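Local atomic coordinates of rubisco operon transcriptional regulator (PDB entry 5Y2W), a protein that acts as a LysR-type transcriptional repressor that coordinates carbon and nitrogen metabolism in a cyanobacterium, its regulatory domain binding 2-phosphoglycolate. Residues A[103-108]-A[154-159]; A[110-115]-A[121-126]; A[145-150]-A[162-167]. All blocks are in the same frame, centred on the assembly; numbering follows the deposited sequence.

Contact 1 of 3, residues A[103-108]-A[154-159]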
# COMPACT_ATOMS: atom_id res chain seq x y z
N THR A 103 8.41 -23.82 17.05
CA THR A 103 7.26 -24.58 17.58
C THR A 103 6.25 -23.75 18.38
O THR A 103 5.04 -24.05 18.34
CB THR A 103 7.73 -25.75 18.50
OG1 THR A 103 8.64 -25.27 19.52
CG2 THR A 103 8.40 -26.85 17.69
N ALA A 104 6.70 -22.68 19.03
CA ALA A 104 5.76 -21.75 19.69
C ALA A 104 4.73 -21.07 18.74
O ALA A 104 3.74 -20.45 19.20
CB ALA A 104 6.52 -20.71 20.50
N LEU A 105 4.95 -21.14 17.43
CA LEU A 105 4.00 -20.53 16.49
C LEU A 105 2.76 -21.36 16.19
O LEU A 105 1.79 -20.86 15.65
CB LEU A 105 4.70 -20.17 15.16
CG LEU A 105 5.77 -19.08 15.29
CD1 LEU A 105 6.24 -18.65 13.91
CD2 LEU A 105 5.27 -17.90 16.08
N ASN A 106 2.82 -22.64 16.53
CA ASN A 106 1.75 -23.56 16.24
C ASN A 106 0.42 -23.11 16.81
O ASN A 106 0.32 -22.84 17.99
CB ASN A 106 2.10 -24.90 16.87
CG ASN A 106 2.98 -25.70 15.97
OD1 ASN A 106 2.62 -25.95 14.83
ND2 ASN A 106 4.14 -26.09 16.45
N ASP A 107 -0.59 -23.02 15.96
CA ASP A 107 -1.92 -22.59 16.37
C ASP A 107 -2.05 -21.14 16.80
O ASP A 107 -3.13 -20.74 17.20
CB ASP A 107 -2.51 -23.56 17.40
CG ASP A 107 -2.72 -24.92 16.81
OD1 ASP A 107 -3.67 -25.03 16.03
OD2 ASP A 107 -1.90 -25.84 17.04
N GLU A 108 -0.99 -20.35 16.70
CA GLU A 108 -1.11 -18.91 16.84
C GLU A 108 -1.98 -18.32 15.77
O GLU A 108 -1.98 -18.80 14.63
CB GLU A 108 0.24 -18.23 16.71
CG GLU A 108 1.11 -18.36 17.93
CD GLU A 108 0.74 -17.41 19.07
OE1 GLU A 108 0.25 -16.26 18.81
OE2 GLU A 108 0.93 -17.84 20.24
N MET A 154 -5.50 -8.67 16.26
CA MET A 154 -5.97 -9.79 15.45
C MET A 154 -4.94 -10.90 15.19
O MET A 154 -5.22 -11.88 14.48
CB MET A 154 -6.54 -9.25 14.14
CG MET A 154 -7.85 -8.50 14.36
SD MET A 154 -8.26 -7.44 12.95
CE MET A 154 -8.03 -5.83 13.73
N GLY A 155 -3.77 -10.79 15.79
CA GLY A 155 -2.80 -11.87 15.71
C GLY A 155 -1.39 -11.39 15.39
O GLY A 155 -1.08 -10.24 15.57
N ILE A 156 -0.56 -12.30 14.91
CA ILE A 156 0.81 -12.00 14.50
C ILE A 156 0.87 -12.26 13.02
O ILE A 156 -0.05 -12.83 12.44
CB ILE A 156 1.82 -12.89 15.24
CG1 ILE A 156 1.62 -14.34 14.86
CG2 ILE A 156 1.60 -12.76 16.72
CD1 ILE A 156 2.63 -15.25 15.52
N SER A 157 1.92 -11.77 12.41
CA SER A 157 2.21 -12.00 11.00
C SER A 157 3.73 -12.00 10.78
O SER A 157 4.50 -11.81 11.70
CB SER A 157 1.62 -10.89 10.15
OG SER A 157 1.47 -11.33 8.79
N VAL A 158 4.15 -12.24 9.54
CA VAL A 158 5.56 -12.10 9.14
C VAL A 158 5.52 -11.13 8.00
O VAL A 158 4.74 -11.32 7.05
CB VAL A 158 6.15 -13.44 8.67
CG1 VAL A 158 7.43 -13.20 7.87
CG2 VAL A 158 6.36 -14.43 9.83
N LEU A 159 6.30 -10.06 8.12
CA LEU A 159 6.38 -9.06 7.09
C LEU A 159 7.87 -8.67 6.95
O LEU A 159 8.67 -8.89 7.86
CB LEU A 159 5.62 -7.79 7.53
CG LEU A 159 4.11 -7.77 7.76
CD1 LEU A 159 3.64 -6.42 8.31
CD2 LEU A 159 3.45 -8.10 6.46

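Contact 2 of 3, residues A[110-115]-A[121-126]. With PGA (2-phosphoglycolic acid), chain B.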
# COMPACT_ATOMS: atom_id res chain seq x y z
N PHE A 110 -2.73 -16.00 13.04
CA PHE A 110 -1.72 -15.55 12.08
C PHE A 110 -2.39 -14.96 10.83
O PHE A 110 -3.17 -15.63 10.14
CB PHE A 110 -0.85 -16.72 11.68
CG PHE A 110 0.39 -16.32 10.94
CD1 PHE A 110 0.34 -16.02 9.59
CD2 PHE A 110 1.59 -16.25 11.60
CE1 PHE A 110 1.48 -15.63 8.91
CE2 PHE A 110 2.74 -15.87 10.94
CZ PHE A 110 2.68 -15.56 9.58
N ILE A 111 -2.05 -13.71 10.53
CA ILE A 111 -2.66 -13.03 9.43
C ILE A 111 -1.82 -13.22 8.22
O ILE A 111 -0.61 -12.96 8.27
CB ILE A 111 -2.77 -11.53 9.73
CG1 ILE A 111 -3.54 -11.30 11.05
CG2 ILE A 111 -3.44 -10.80 8.57
CD1 ILE A 111 -3.06 -10.12 11.86
N MET A 112 -2.41 -13.61 7.12
CA MET A 112 -1.63 -13.84 5.91
C MET A 112 -1.84 -12.72 4.89
O MET A 112 -2.86 -12.07 4.86
CB MET A 112 -2.07 -15.14 5.26
CG MET A 112 -1.59 -16.41 5.91
SD MET A 112 0.09 -16.91 5.46
CE MET A 112 0.40 -18.42 6.39
N ARG A 113 -0.84 -12.49 4.06
CA ARG A 113 -0.96 -11.67 2.87
C ARG A 113 -1.82 -12.41 1.83
O ARG A 113 -2.07 -13.62 1.97
CB ARG A 113 0.46 -11.43 2.28
CG ARG A 113 1.31 -10.41 3.01
CD ARG A 113 0.93 -8.99 2.68
NE ARG A 113 1.00 -8.81 1.23
CZ ARG A 113 2.11 -8.54 0.53
NH1 ARG A 113 2.03 -8.54 -0.81
NH2 ARG A 113 3.26 -8.28 1.16
N GLU A 114 -2.24 -11.69 0.79
CA GLU A 114 -2.95 -12.26 -0.40
C GLU A 114 -2.10 -13.29 -1.11
O GLU A 114 -0.85 -13.22 -1.05
CB GLU A 114 -3.34 -11.16 -1.37
CG GLU A 114 -2.23 -10.58 -2.28
CD GLU A 114 -1.20 -9.70 -1.55
OE1 GLU A 114 -0.22 -9.28 -2.22
OE2 GLU A 114 -1.33 -9.45 -0.30
N LYS A 115 -2.77 -14.28 -1.71
CA LYS A 115 -2.19 -15.20 -2.68
C LYS A 115 -1.52 -14.41 -3.77
O LYS A 115 -2.08 -13.43 -4.26
CB LYS A 115 -3.27 -16.11 -3.31
CG LYS A 115 -3.88 -17.15 -2.36
CD LYS A 115 -4.82 -18.14 -3.07
CE LYS A 115 -5.48 -19.09 -2.07
NZ LYS A 115 -6.16 -18.41 -0.91
N LEU A 121 4.43 -16.71 0.34
CA LEU A 121 5.02 -17.97 -0.14
C LEU A 121 6.26 -18.37 0.72
O LEU A 121 6.43 -19.51 1.14
CB LEU A 121 5.34 -17.83 -1.59
CG LEU A 121 5.76 -19.09 -2.30
CD1 LEU A 121 4.59 -20.06 -2.33
CD2 LEU A 121 6.26 -18.73 -3.71
N ALA A 122 7.11 -17.42 1.05
CA ALA A 122 8.23 -17.72 1.95
C ALA A 122 7.76 -18.18 3.37
O ALA A 122 8.35 -19.08 3.98
CB ALA A 122 9.11 -16.48 2.09
N VAL A 123 6.70 -17.58 3.89
CA VAL A 123 6.21 -18.00 5.20
C VAL A 123 5.68 -19.40 5.04
O VAL A 123 5.99 -20.26 5.83
CB VAL A 123 5.12 -17.08 5.72
CG1 VAL A 123 4.44 -17.65 6.96
CG2 VAL A 123 5.69 -15.70 5.99
N GLN A 124 4.85 -19.62 4.04
CA GLN A 124 4.33 -20.99 3.83
C GLN A 124 5.42 -22.03 3.69
O GLN A 124 5.31 -23.13 4.22
CB GLN A 124 3.48 -21.06 2.62
CG GLN A 124 2.15 -20.35 2.84
CD GLN A 124 1.41 -20.12 1.54
OE1 GLN A 124 2.00 -19.94 0.49
NE2 GLN A 124 0.13 -20.14 1.63
N ASN A 125 6.48 -21.69 3.00
CA ASN A 125 7.54 -22.68 2.82
C ASN A 125 8.25 -22.93 4.07
O ASN A 125 8.57 -24.06 4.39
CB ASN A 125 8.51 -22.26 1.74
CG ASN A 125 7.87 -22.39 0.40
OD1 ASN A 125 6.96 -23.17 0.28
ND2 ASN A 125 8.26 -21.58 -0.58
N LEU A 126 8.48 -21.87 4.82
CA LEU A 126 9.16 -22.03 6.08
C LEU A 126 8.32 -22.89 7.05
O LEU A 126 8.86 -23.82 7.69
CB LEU A 126 9.49 -20.69 6.67
CG LEU A 126 10.21 -20.78 8.04
CD1 LEU A 126 11.68 -21.21 7.82
CD2 LEU A 126 10.12 -19.47 8.81
P PGA B . 5.26 -9.34 -1.77
O1P PGA B . 6.85 -9.07 -1.71
O2P PGA B . 4.62 -8.00 -1.93
O3P PGA B . 4.96 -10.07 -0.44
O4P PGA B . 5.06 -10.06 -3.05
C2 PGA B . 7.54 -8.20 -0.85
C1 PGA B . 8.82 -8.81 -0.29
O1 PGA B . 9.53 -8.13 0.51
O2 PGA B . 9.11 -9.97 -0.65

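Contact 3 of 3, residues A[145-150]-A[162-167]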
# COMPACT_ATOMS: atom_id res chain seq x y z
N ALA A 145 -2.29 -3.01 5.97
CA ALA A 145 -3.52 -3.64 6.52
C ALA A 145 -3.15 -4.62 7.61
O ALA A 145 -3.78 -4.60 8.64
CB ALA A 145 -4.27 -4.36 5.42
N ILE A 146 -2.10 -5.43 7.37
CA ILE A 146 -1.66 -6.37 8.31
C ILE A 146 -1.10 -5.71 9.55
O ILE A 146 -1.41 -6.14 10.67
CB ILE A 146 -0.63 -7.35 7.74
CG1 ILE A 146 -1.27 -8.22 6.69
CG2 ILE A 146 -0.12 -8.23 8.86
CD1 ILE A 146 -0.35 -9.18 5.98
N LYS A 147 -0.33 -4.65 9.43
CA LYS A 147 0.14 -3.95 10.65
C LYS A 147 -1.03 -3.40 11.50
O LYS A 147 -1.00 -3.44 12.73
CB LYS A 147 1.05 -2.81 10.32
CG LYS A 147 2.39 -3.29 9.77
CD LYS A 147 3.39 -2.16 9.64
CE LYS A 147 3.09 -1.20 8.49
NZ LYS A 147 3.96 -0.01 8.70
N GLN A 148 -1.99 -2.77 10.83
CA GLN A 148 -3.24 -2.38 11.50
C GLN A 148 -3.92 -3.56 12.19
O GLN A 148 -4.31 -3.46 13.31
CB GLN A 148 -4.22 -1.78 10.49
CG GLN A 148 -4.06 -0.29 10.28
CD GLN A 148 -4.34 0.50 11.54
OE1 GLN A 148 -5.18 0.14 12.36
NE2 GLN A 148 -3.58 1.56 11.72
N ALA A 149 -4.05 -4.69 11.52
CA ALA A 149 -4.70 -5.84 12.19
C ALA A 149 -3.97 -6.32 13.44
O ALA A 149 -4.59 -6.64 14.48
CB ALA A 149 -4.94 -6.98 11.21
N ILE A 150 -2.64 -6.30 13.38
CA ILE A 150 -1.85 -6.74 14.48
C ILE A 150 -2.06 -5.75 15.61
O ILE A 150 -2.22 -6.15 16.75
CB ILE A 150 -0.38 -6.79 14.16
CG1 ILE A 150 -0.09 -7.86 13.11
CG2 ILE A 150 0.46 -7.02 15.42
CD1 ILE A 150 1.28 -7.69 12.51
N HIS A 162 11.37 -3.85 6.45
CA HIS A 162 11.28 -2.51 5.86
C HIS A 162 9.92 -1.89 6.10
O HIS A 162 9.79 -0.69 5.97
CB HIS A 162 11.55 -2.53 4.35
CG HIS A 162 12.93 -2.99 4.01
ND1 HIS A 162 14.05 -2.24 4.29
CD2 HIS A 162 13.40 -4.14 3.45
CE1 HIS A 162 15.14 -2.89 3.93
NE2 HIS A 162 14.77 -4.05 3.42
N THR A 163 8.89 -2.70 6.41
CA THR A 163 7.54 -2.12 6.61
C THR A 163 7.44 -1.41 7.97
O THR A 163 6.54 -0.58 8.18
CB THR A 163 6.41 -3.17 6.57
OG1 THR A 163 6.59 -4.09 7.63
CG2 THR A 163 6.36 -3.93 5.21
N LEU A 164 8.34 -1.76 8.89
CA LEU A 164 8.40 -1.15 10.23
C LEU A 164 9.16 0.19 10.32
O LEU A 164 9.33 0.71 11.40
CB LEU A 164 9.04 -2.13 11.21
CG LEU A 164 8.37 -3.50 11.36
CD1 LEU A 164 9.27 -4.41 12.17
CD2 LEU A 164 6.96 -3.35 11.96
N VAL A 165 9.61 0.74 9.20
CA VAL A 165 10.37 1.99 9.17
C VAL A 165 9.45 3.19 9.47
O VAL A 165 9.89 4.20 10.02
CB VAL A 165 11.09 2.12 7.80
CG1 VAL A 165 11.82 3.45 7.60
CG2 VAL A 165 12.02 0.92 7.63
N SER A 166 8.17 3.03 9.13
CA SER A 166 7.12 3.99 9.46
C SER A 166 6.75 4.01 10.94
O SER A 166 6.25 5.00 11.44
CB SER A 166 5.87 3.62 8.69
OG SER A 166 6.10 3.76 7.30
N GLU A 167 6.97 2.90 11.63
CA GLU A 167 6.60 2.80 13.05
C GLU A 167 7.48 3.67 13.92
O GLU A 167 8.69 3.46 13.99
CB GLU A 167 6.74 1.36 13.58
CG GLU A 167 5.92 0.36 12.82
CD GLU A 167 4.48 0.79 12.74
OE1 GLU A 167 4.00 0.95 11.59
OE2 GLU A 167 3.88 0.98 13.84

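Contact 1 of 3, residues A[103-108]-A[154-159]
Ile-156 reaches across to the 103-108 turn with a single atom, its terminal CD1, which rests against both Leu-105 and Glu-108. The tight part is apolar: Leu-105 CD2 lies 3.8 Å from Ile-156 CD1, and the two side chains meet at a slant. Glu-108 comes in at about a right angle, its methylene CB 4.0 Å from Ile-156 CD1. A chi1 of 65° sets CG1 of Ile-156 between the backbone N and the carbonyl carbon and sends the extended chain toward the turn. Ala-88, Phe-110 and His-92 also pack on Ile-156, while Phe-127 of helix 118-129 packs on Leu-105.

The other side is looser and partly open to solvent. Here a type II turn from Leu-105 to Glu-108 is closed by Glu-108 N to Leu-105 O (3.0 Å), and Thr-103 O accepts from both the backbone N and ND2 of Asn-106, the latter at 2.9 Å. Glu-108 bends at chi2 and bonds His-92 through OE1. Its carbon stem thus serves the hydrophobic core and its carboxylate a polar partner; between residues 103-108 and 154-159 the contact is van der Waals, and the backbone bond to Ile-156 comes from Ala-109, just after the turn.

Contact 2 of 3, residues A[110-115]-A[121-126]
Val-123, on the inner side of helix 118-129, sends its CG1 methyl toward both Phe-110 and Met-112, and these three residues bury most of the surface. Phe-110 and Val-123 approach from opposite directions, with Phe-110 CZ 3.8 Å from Val-123 CG1 and the methyl oblique to the ring. The ring gets there because its CG is trans to the backbone N (chi1 -167°). From the neighbouring side Met-112, bent at chi2, brings its terminal CE to 4.2 Å from Val-123 CG1; the same methyl skirts the aliphatic CG of Gln-124. Phe-127 meets the Phe-110 ring edge-to-face, and Val-158 of strand 157-160 packs on Phe-110 and Val-123.

Beyond this apolar seam the same loop becomes polar and enters the ligand pocket. Arg-113 holds Glu-114 side-on, NE to OE2 at 2.9 Å and NH1 to OE1 at 2.8 Å, both oxygens on their syn sides and nearly in the guanidinium plane. Arg-113 NH1 also bonds O2P of 2-phosphoglycolate at 2.9 Å, nearly straight at 164°. A leucine in place of Arg-113 would probably leave that phosphate without one of its cationic partners and Glu-114 without its countercharge. Glu-114, bonded in turn to Asn-47, therefore acts as a second-shell residue: it helps, with Asn-143, to fix the guanidinium's rotation and probably tempers its charge while the phosphate is bound.

Contact 3 of 3, residues A[145-150]-A[162-167]
The flat groups that Lys-147 meets are the carboxylate of Glu-167 and the peptide carbonyl of Thr-163, and its ammonium sits over the face of neither. At Glu-167, Lys-147 NZ comes to OE1 on the anti side, slightly out of the carboxylate plane, at 3.0 Å, in a hydrogen bond that is also a salt bridge. The carboxylate would be expected to balance the charge of this buried lysine. The other oxygen, OE2, is taken by Ser-171 OG, which helps to hold the carboxylate's rotation. At Thr-163, Lys-147 NZ approaches the backbone O at 2.7 Å, probably through another N-H, with a C=O...N angle of 150° and tilted 29° from the carbonyl plane. Two acceptors thus grip one nitrogen, and Ser-166 stands beside it with CB 4.1 Å from Lys-147 NZ.

In fold terms, helix 143-151 is tied to the connection between strands 157-160 and 173-176, the two outer strands of the three-stranded antiparallel sheet in this periplasmic-binding-protein-like domain. Thr-163 lies in a 3-10 segment early in this connection, and its OG1 turns back to bond Ser-160 O. The side chain of Thr-163 is about 7 Å from bound 2-phosphoglycolate.

The lysine reaches its acceptors by running out extended from helix 143-151 and then kinking at chi3 (-73°), which turns CE and NZ toward the loop. Lys-147 and Glu-167 come from opposite directions and meet at their polar ends. The carbon chain of the lysine is covered on the way: Lys-147 CD lies 4.2 Å from Thr-163 OG1 and 4.4 Å from Leu-164 CD2, and Leu-159 and Leu-173 pack on it as well.

All three contacts lie within the LysR substrate-binding domain, around the three-stranded sheet of strands 157-160, 81-89 and 173-176. Contact 2 is nested along the chain inside the loop closed by contact 1, contact 3 follows contact 2, and contacts 1 and 3 interleave. Their centres are about 11 Å (1 and 2), 15 Å (1 and 3) and 16 Å (2 and 3) apart. Residues 154-159, which lead into strand 157-160, are shared ground: Ile-111 runs beside them through Ile-156 O and Ser-157 OG, while helix 143-151 packs on them through Ile-146. The same Ile-146 packs on Arg-113, so the core continues up to one of the residues that bind the ligand.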